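Local coordinates for Mgp-operon protein 3 (Mycoplasma pneumoniae, PDB 6RJ1) that probably takes part in attaching Mycoplasma pneumoniae to host cells, as the extracellular part of a membrane-anchored adhesion protein that probably works alongside the P1 adhesin, at residues G542-A547 with G781-V786; Y799-L804 with L812-D817; H549-A554 with Y696-E701. All coordinates share one frame; numbering follows the deposited sequence.

Contact 1: residues G542-A547 with G781-V786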
loop_
_atom_site.group_PDB
_atom_site.type_symbol
_atom_site.label_atom_id
_atom_site.label_comp_id
_atom_site.label_asym_id
_atom_site.label_seq_id
_atom_site.Cartn_x
_atom_site.Cartn_y
_atom_site.Cartn_z
ATOM N N GLY A 542 0.030 6.775 4.461
ATOM C CA GLY A 542 -0.419 7.638 5.536
ATOM C C GLY A 542 -1.418 8.696 5.138
ATOM O O GLY A 542 -1.777 8.829 3.966
ATOM N N LEU A 543 -1.865 9.454 6.147
ATOM C CA LEU A 543 -2.803 10.568 6.035
ATOM C C LEU A 543 -2.504 11.672 7.042
ATOM O O LEU A 543 -2.019 11.400 8.146
ATOM C CB LEU A 543 -4.311 10.169 6.074
ATOM C CG LEU A 543 -4.913 9.027 6.974
ATOM C CD1 LEU A 543 -4.201 8.816 8.307
ATOM C CD2 LEU A 543 -6.375 9.288 7.251
ATOM N N ASP A 544 -2.793 12.918 6.658
ATOM C CA ASP A 544 -2.593 14.078 7.517
ATOM C C ASP A 544 -3.574 15.195 7.169
ATOM O O ASP A 544 -4.145 15.193 6.080
ATOM C CB ASP A 544 -1.131 14.579 7.450
ATOM C CG ASP A 544 -0.671 15.395 8.653
ATOM O OD1 ASP A 544 -1.414 15.445 9.670
ATOM O OD2 ASP A 544 0.433 15.984 8.582
ATOM N N VAL A 545 -3.790 16.131 8.111
ATOM C CA VAL A 545 -4.666 17.280 7.895
ATOM C C VAL A 545 -3.830 18.562 7.748
ATOM O O VAL A 545 -2.809 18.727 8.421
ATOM C CB VAL A 545 -5.832 17.417 8.915
ATOM C CG1 VAL A 545 -6.731 16.183 8.904
ATOM C CG2 VAL A 545 -5.328 17.707 10.327
ATOM N N VAL A 546 -4.244 19.434 6.829
ATOM C CA VAL A 546 -3.571 20.700 6.525
ATOM C C VAL A 546 -4.571 21.628 5.818
ATOM O O VAL A 546 -5.293 21.175 4.926
ATOM C CB VAL A 546 -2.225 20.494 5.740
ATOM C CG1 VAL A 546 -2.422 19.741 4.420
ATOM C CG2 VAL A 546 -1.475 21.806 5.524
ATOM N N ALA A 547 -4.640 22.907 6.249
ATOM C CA ALA A 547 -5.537 23.935 5.702
ATOM C C ALA A 547 -6.992 23.440 5.560
ATOM O O ALA A 547 -7.583 23.561 4.481
ATOM C CB ALA A 547 -4.997 24.465 4.372
ATOM N N GLY A 781 5.145 6.954 6.172
ATOM C CA GLY A 781 5.299 8.231 6.849
ATOM C C GLY A 781 4.810 9.461 6.135
ATOM O O GLY A 781 5.557 10.436 6.043
ATOM N N LEU A 782 3.547 9.470 5.679
ATOM C CA LEU A 782 3.026 10.684 5.058
ATOM C C LEU A 782 2.812 11.759 6.134
ATOM O O LEU A 782 2.156 11.497 7.147
ATOM C CB LEU A 782 1.743 10.465 4.245
ATOM C CG LEU A 782 1.241 11.737 3.568
ATOM C CD1 LEU A 782 1.691 11.828 2.140
ATOM C CD2 LEU A 782 -0.221 11.892 3.704
ATOM N N LYS A 783 3.422 12.940 5.931
ATOM C CA LYS A 783 3.291 14.072 6.834
ATOM C C LYS A 783 3.201 15.351 6.038
ATOM O O LYS A 783 4.055 15.627 5.192
ATOM C CB LYS A 783 4.474 14.154 7.805
ATOM C CG LYS A 783 4.080 14.126 9.269
ATOM C CD LYS A 783 3.531 15.434 9.801
ATOM C CE LYS A 783 3.411 15.395 11.308
ATOM N NZ LYS A 783 2.486 14.319 11.795
ATOM N N ALA A 784 2.166 16.135 6.314
ATOM C CA ALA A 784 1.947 17.430 5.682
ATOM C C ALA A 784 2.669 18.506 6.475
ATOM O O ALA A 784 2.999 18.301 7.644
ATOM C CB ALA A 784 0.461 17.735 5.636
ATOM N N GLY A 785 2.897 19.642 5.837
ATOM C CA GLY A 785 3.551 20.779 6.466
ATOM C C GLY A 785 3.372 22.090 5.738
ATOM O O GLY A 785 3.561 22.145 4.524
ATOM N N VAL A 786 3.023 23.159 6.482
ATOM C CA VAL A 786 2.857 24.521 5.940
ATOM C C VAL A 786 4.232 25.190 5.922
ATOM O O VAL A 786 4.866 25.318 6.972
ATOM C CB VAL A 786 1.811 25.381 6.712
ATOM C CG1 VAL A 786 1.669 26.774 6.098
ATOM C CG2 VAL A 786 0.458 24.690 6.770
#

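Contact 2: residues Y799-L804 with L812-D817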
loop_
_atom_site.group_PDB
_atom_site.type_symbol
_atom_site.label_atom_id
_atom_site.label_comp_id
_atom_site.label_asym_id
_atom_site.label_seq_id
_atom_site.Cartn_x
_atom_site.Cartn_y
_atom_site.Cartn_z
ATOM N N TYR A 799 1.892 24.712 1.173
ATOM C CA TYR A 799 1.961 23.493 1.960
ATOM C C TYR A 799 2.230 22.282 1.090
ATOM O O TYR A 799 1.788 22.215 -0.061
ATOM C CB TYR A 799 0.740 23.302 2.878
ATOM C CG TYR A 799 -0.593 23.228 2.169
ATOM C CD1 TYR A 799 -1.117 22.005 1.754
ATOM C CD2 TYR A 799 -1.361 24.370 1.970
ATOM C CE1 TYR A 799 -2.358 21.926 1.124
ATOM C CE2 TYR A 799 -2.602 24.304 1.339
ATOM C CZ TYR A 799 -3.094 23.080 0.917
ATOM O OH TYR A 799 -4.313 23.017 0.298
ATOM N N SER A 800 2.979 21.336 1.643
ATOM C CA SER A 800 3.355 20.112 0.965
ATOM C C SER A 800 3.292 18.949 1.919
ATOM O O SER A 800 3.334 19.137 3.126
ATOM C CB SER A 800 4.771 20.237 0.408
ATOM O OG SER A 800 4.838 21.253 -0.578
ATOM N N ALA A 801 3.196 17.749 1.378
ATOM C CA ALA A 801 3.221 16.526 2.163
ATOM C C ALA A 801 4.395 15.724 1.670
ATOM O O ALA A 801 4.697 15.734 0.473
ATOM C CB ALA A 801 1.941 15.741 1.976
ATOM N N VAL A 802 5.108 15.085 2.587
ATOM C CA VAL A 802 6.237 14.262 2.175
ATOM C C VAL A 802 6.059 12.849 2.691
ATOM O O VAL A 802 5.329 12.628 3.658
ATOM C CB VAL A 802 7.655 14.842 2.478
ATOM C CG1 VAL A 802 7.866 16.223 1.853
ATOM C CG2 VAL A 802 7.958 14.851 3.967
ATOM N N LEU A 803 6.709 11.898 2.030
ATOM C CA LEU A 803 6.707 10.486 2.415
ATOM C C LEU A 803 7.975 9.805 1.921
ATOM O O LEU A 803 8.591 10.241 0.937
ATOM C CB LEU A 803 5.439 9.732 1.948
ATOM C CG LEU A 803 5.297 9.460 0.459
ATOM C CD1 LEU A 803 4.857 8.041 0.210
ATOM C CD2 LEU A 803 4.382 10.466 -0.198
ATOM N N LEU A 804 8.365 8.744 2.619
ATOM C CA LEU A 804 9.546 7.970 2.283
ATOM C C LEU A 804 9.131 6.716 1.540
ATOM O O LEU A 804 8.151 6.052 1.914
ATOM C CB LEU A 804 10.312 7.627 3.574
ATOM C CG LEU A 804 11.571 8.457 3.916
ATOM C CD1 LEU A 804 11.379 9.958 3.695
ATOM C CD2 LEU A 804 11.995 8.215 5.336
ATOM N N LEU A 812 4.770 15.968 -2.270
ATOM C CA LEU A 812 3.477 16.234 -2.887
ATOM C C LEU A 812 3.125 17.697 -2.699
ATOM O O LEU A 812 3.050 18.169 -1.572
ATOM C CB LEU A 812 2.400 15.283 -2.341
ATOM C CG LEU A 812 2.768 13.792 -2.366
ATOM C CD1 LEU A 812 1.773 12.973 -1.582
ATOM C CD2 LEU A 812 2.949 13.276 -3.790
ATOM N N ASN A 813 2.983 18.423 -3.811
ATOM C CA ASN A 813 2.733 19.866 -3.831
ATOM C C ASN A 813 1.294 20.219 -4.145
ATOM O O ASN A 813 0.663 19.586 -4.996
ATOM C CB ASN A 813 3.705 20.567 -4.784
ATOM C CG ASN A 813 5.132 20.136 -4.569
ATOM O OD1 ASN A 813 5.757 20.454 -3.552
ATOM N ND2 ASN A 813 5.669 19.373 -5.510
ATOM N N PHE A 814 0.779 21.243 -3.444
ATOM C CA PHE A 814 -0.603 21.707 -3.564
ATOM C C PHE A 814 -0.695 23.212 -3.776
ATOM O O PHE A 814 0.214 23.950 -3.390
ATOM C CB PHE A 814 -1.416 21.300 -2.315
ATOM C CG PHE A 814 -1.307 19.845 -1.919
ATOM C CD1 PHE A 814 -2.118 18.885 -2.510
ATOM C CD2 PHE A 814 -0.387 19.434 -0.966
ATOM C CE1 PHE A 814 -2.005 17.538 -2.155
ATOM C CE2 PHE A 814 -0.274 18.087 -0.614
ATOM C CZ PHE A 814 -1.083 17.148 -1.214
ATOM N N ASN A 815 -1.806 23.663 -4.389
ATOM C CA ASN A 815 -2.114 25.075 -4.619
ATOM C C ASN A 815 -2.866 25.572 -3.365
ATOM O O ASN A 815 -3.986 25.122 -3.111
ATOM C CB ASN A 815 -2.968 25.241 -5.882
ATOM C CG ASN A 815 -3.211 26.670 -6.293
ATOM O OD1 ASN A 815 -3.781 27.479 -5.552
ATOM N ND2 ASN A 815 -2.799 27.006 -7.502
ATOM N N PRO A 816 -2.265 26.453 -2.542
ATOM C CA PRO A 816 -2.959 26.890 -1.314
ATOM C C PRO A 816 -4.132 27.858 -1.521
ATOM O O PRO A 816 -4.961 28.016 -0.618
ATOM C CB PRO A 816 -1.838 27.505 -0.480
ATOM C CG PRO A 816 -0.844 27.984 -1.477
ATOM C CD PRO A 816 -0.925 27.067 -2.662
ATOM N N ASP A 817 -4.204 28.501 -2.697
ATOM C CA ASP A 817 -5.273 29.445 -3.027
ATOM C C ASP A 817 -6.579 28.736 -3.416
ATOM O O ASP A 817 -7.643 29.363 -3.352
ATOM C CB ASP A 817 -4.835 30.410 -4.149
ATOM C CG ASP A 817 -3.494 31.089 -3.937
ATOM O OD1 ASP A 817 -3.231 31.549 -2.796
ATOM O OD2 ASP A 817 -2.715 31.179 -4.915
#

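Contact 3: residues H549-A554 with Y696-E701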
loop_
_atom_site.group_PDB
_atom_site.type_symbol
_atom_site.label_atom_id
_atom_site.label_comp_id
_atom_site.label_asym_id
_atom_site.label_seq_id
_atom_site.Cartn_x
_atom_site.Cartn_y
_atom_site.Cartn_z
ATOM N N HIS A 549 -8.158 20.494 5.264
ATOM C CA HIS A 549 -8.261 19.438 4.263
ATOM C C HIS A 549 -7.435 18.226 4.646
ATOM O O HIS A 549 -6.406 18.363 5.313
ATOM C CB HIS A 549 -7.770 19.959 2.905
ATOM C CG HIS A 549 -8.747 20.837 2.190
ATOM N ND1 HIS A 549 -9.012 22.127 2.622
ATOM C CD2 HIS A 549 -9.471 20.591 1.076
ATOM C CE1 HIS A 549 -9.908 22.610 1.780
ATOM N NE2 HIS A 549 -10.208 21.726 0.826
ATOM N N LEU A 550 -7.873 17.042 4.185
ATOM C CA LEU A 550 -7.173 15.785 4.404
ATOM C C LEU A 550 -6.270 15.481 3.203
ATOM O O LEU A 550 -6.694 15.567 2.056
ATOM C CB LEU A 550 -8.155 14.623 4.648
ATOM C CG LEU A 550 -7.513 13.235 4.848
ATOM C CD1 LEU A 550 -7.099 13.019 6.290
ATOM C CD2 LEU A 550 -8.417 12.124 4.359
ATOM N N VAL A 551 -5.032 15.110 3.485
ATOM C CA VAL A 551 -4.058 14.731 2.484
ATOM C C VAL A 551 -3.697 13.259 2.744
ATOM O O VAL A 551 -3.555 12.852 3.896
ATOM C CB VAL A 551 -2.849 15.697 2.521
ATOM C CG1 VAL A 551 -1.656 15.124 1.776
ATOM C CG2 VAL A 551 -3.226 17.056 1.943
ATOM N N PHE A 552 -3.609 12.456 1.680
ATOM C CA PHE A 552 -3.259 11.041 1.781
ATOM C C PHE A 552 -2.371 10.605 0.609
ATOM O O PHE A 552 -2.302 11.282 -0.424
ATOM C CB PHE A 552 -4.528 10.162 1.882
ATOM C CG PHE A 552 -5.171 9.856 0.550
ATOM C CD1 PHE A 552 -5.997 10.789 -0.074
ATOM C CD2 PHE A 552 -4.919 8.652 -0.104
ATOM C CE1 PHE A 552 -6.562 10.520 -1.327
ATOM C CE2 PHE A 552 -5.470 8.393 -1.363
ATOM C CZ PHE A 552 -6.288 9.329 -1.965
ATOM N N ALA A 553 -1.714 9.452 0.783
ATOM C CA ALA A 553 -0.856 8.800 -0.202
ATOM C C ALA A 553 -0.850 7.322 0.096
ATOM O O ALA A 553 -0.869 6.907 1.264
ATOM C CB ALA A 553 0.558 9.352 -0.155
ATOM N N ALA A 554 -0.872 6.524 -0.968
ATOM C CA ALA A 554 -0.911 5.072 -0.886
ATOM C C ALA A 554 -0.385 4.470 -2.175
ATOM O O ALA A 554 -0.364 5.132 -3.213
ATOM C CB ALA A 554 -2.355 4.618 -0.672
ATOM N N TYR A 696 -2.144 9.566 -4.674
ATOM C CA TYR A 696 -2.088 10.643 -3.677
ATOM C C TYR A 696 -3.170 11.673 -3.967
ATOM O O TYR A 696 -3.702 11.707 -5.078
ATOM C CB TYR A 696 -0.690 11.303 -3.654
ATOM C CG TYR A 696 -0.288 11.957 -4.963
ATOM C CD1 TYR A 696 0.298 11.214 -5.988
ATOM C CD2 TYR A 696 -0.487 13.319 -5.175
ATOM C CE1 TYR A 696 0.646 11.802 -7.201
ATOM C CE2 TYR A 696 -0.129 13.921 -6.381
ATOM C CZ TYR A 696 0.428 13.157 -7.395
ATOM O OH TYR A 696 0.773 13.737 -8.595
ATOM N N GLY A 697 -3.473 12.512 -2.985
ATOM C CA GLY A 697 -4.468 13.555 -3.168
ATOM C C GLY A 697 -4.851 14.326 -1.927
ATOM O O GLY A 697 -4.445 13.992 -0.808
ATOM N N ILE A 698 -5.630 15.391 -2.160
ATOM C CA ILE A 698 -6.211 16.282 -1.164
ATOM C C ILE A 698 -7.736 16.092 -1.223
ATOM O O ILE A 698 -8.301 16.011 -2.318
ATOM C CB ILE A 698 -5.742 17.762 -1.343
ATOM C CG1 ILE A 698 -6.183 18.636 -0.147
ATOM C CG2 ILE A 698 -6.150 18.379 -2.721
ATOM C CD1 ILE A 698 -5.516 19.997 -0.067
ATOM N N VAL A 699 -8.385 15.959 -0.057
ATOM C CA VAL A 699 -9.822 15.721 0.020
ATOM C C VAL A 699 -10.469 16.675 1.048
ATOM O O VAL A 699 -9.965 16.828 2.164
ATOM C CB VAL A 699 -10.170 14.204 0.213
ATOM C CG1 VAL A 699 -8.998 13.392 0.768
ATOM C CG2 VAL A 699 -11.437 13.976 1.022
ATOM N N ASN A 700 -11.557 17.358 0.621
ATOM C CA ASN A 700 -12.318 18.312 1.425
ATOM C C ASN A 700 -13.449 17.655 2.223
ATOM O O ASN A 700 -13.794 16.498 1.959
ATOM C CB ASN A 700 -12.861 19.450 0.551
ATOM C CG ASN A 700 -13.756 19.011 -0.576
ATOM O OD1 ASN A 700 -14.859 18.498 -0.376
ATOM N ND2 ASN A 700 -13.299 19.220 -1.792
ATOM N N GLU A 701 -14.048 18.424 3.169
ATOM C CA GLU A 701 -15.141 17.996 4.050
ATOM C C GLU A 701 -16.349 17.404 3.321
ATOM O O GLU A 701 -16.901 16.414 3.805
ATOM C CB GLU A 701 -15.589 19.123 4.993
ATOM C CG GLU A 701 -14.672 19.320 6.190
ATOM C CD GLU A 701 -15.364 19.563 7.519
ATOM O OE1 GLU A 701 -16.099 20.572 7.636
ATOM O OE2 GLU A 701 -15.161 18.749 8.450
#

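Contact 1: residues G542-A547 with G781-V786
G542 and L782 mark the close end of two strands that run in nearly the same direction. Their short axes differ by 14° and come within 5.6 Å. G542 CA lies 4.6 Å from L782 CA, and the CA atoms of D544 and K783 are farther apart. Within the two segments no backbone-to-backbone hydrogen bond joins the strands, so side chains carry most of the contact.

D544 supplies the polar link. A784 N donates to D544 OD2 at 2.9 Å, with an N-H...O angle of 154°, and the oxygen uses its anti lone pair. The other oxygen, OD1, weakly accepts V545 N of its own strand. With a bond on each oxygen, the carboxylate is held in its rotation. K783 starts away from D544 but bends back at chi2 and chi4. Its CD passes 3.4 Å from D544 OD2. Its NZ stays 4.2 Å from D544 OD2, longer than a salt bridge, although the opposite charges probably still attract.

The rest is apolar. L782 extends over the G542 backbone, with CD2 3.4 Å from G542 O. V546 uses both branches: CG1 meets A784 CB at 3.7 Å, and CG2 meets V786 CG2 across an oblique crossing.

Strands 538-546 and 779-786 belong to different sheets, and a backbone hydrogen bond between L782 and A541 joins them just beside this contact. Strand 549-563 flanks the first strand and strand 799-805 the second, and L782 touches side chains of both.

Contact 2: residues Y799-L804 with L812-D817
Y799 and F814 meet because their first torsions send the two rings to the same place. Y799 CG sits between its backbone N and carbonyl carbon (chi1 60°), which brings the ring across to the partner strand. F814 CG lies beside its own N (chi1 -50°), which turns the ring so that F814 CD2 comes 3.8 Å from Y799 CE1. F814 CB is 3.6 Å from the same Y799 CE1. The ring planes differ by only 23° but are slid apart. With centroids 5.6 Å apart they barely overlap, so this is an offset contact rather than a full stack. Y799 O lies at the edge of the F814 ring, in its plane. Farther along the tyrosine ring, Y799 CE2 packs on P816 CB at 3.8 Å.

The strands form a beta hairpin, 799-805 with 808-815, and run antiparallel. A801 and L812 are a hydrogen-bonded pair: A801 N donates to L812 O at 3.0 Å, and L812 N donates to A801 O at 2.8 Å. S800 and N813 form the next pair, which is non-hydrogen-bonded.

The two faces differ. A801 and L812 share an apolar face, and the F814 ring reaches A801 there, CE2 4.1 Å from A801 CB. The L803 and L812 side chains cross at a slant, L803 CD2 3.9 Å from L812 CD1. S800 and N813 point to the other face. Y799 OH bonds to D819.

The chemistry is therefore divided. The carbon-rich face packs on V551 and A553 of strand 549-563. The buried polar groups of S800 and N813 are hydrogen-bonded on the opposite face: S800 OG within the hairpin to R811 NH2, while N813 ND2 ties it to the carbonyls of I832 and P913.

Contact 3: residues H549-A554 with Y696-E701
The F552 ring has G697 N over one face, 4.0 Å above its plane and offset toward the rim. V699 CG1 approaches the same ring obliquely, 4.1 Å from F552 CD1. The H549 imidazole lies alongside N700, its NE2 3.5 Å from N700 CB. Ring and amide planes there are almost perpendicular, and H549 ND1 is turned to A547 O, with which it forms a hydrogen bond.

The motif is an antiparallel beta ladder inside a mixed sheet, in a chain whose MgpC family belongs to the beta-propeller clan. L550 pairs with V699 and F552 with G697 as hydrogen-bonded pairs, each with two backbone bonds. V551 with I698, and A553 with Y696, are the non-hydrogen-bonded pairs between and beyond them. L550 N donates to V699 O at 2.9 Å, and F552 N to G697 O at 3.0 Å.

On the face of V551 and I698, V551 CG2 meets I698 CG1 at 4.0 Å. I698 CG1 is anti to its backbone N (chi1 -171°), and I698 CD1, ending the extended chain, lies 3.7 Å from H549 CB. This face turns to the hairpin of F814 and L812. On the other face, L550 CD2 lies beside V699 CG1.

N700 is the N-cap residue of helix 701-712. Its side chain caps a backbone N there, N700 OD1 bonds to S702 OG, and N700 N donates to E703 OE1.

In the fold
The three contacts lie in and between two sheets on one side of the chain's centre; contact 1 bridges them. Their centres lie about 8 Å (contacts 1 and 2), 9 Å (1 and 3) and 10 Å (2 and 3) apart. Contacts 1 and 3 share one sheet, where D544 O and V551 N probably hydrogen-bond at 2.7 Å. Contacts 1 and 2 share the other through G785 N and S800 O, 2.8 Å apart. Contacts 2 and 3 meet by apolar packing: V551 CG1 lies 3.7 Å from both A801 CB and F814 CZ. Contact 1 sets strand 538-546 of one sheet beside strand 779-786 of the other.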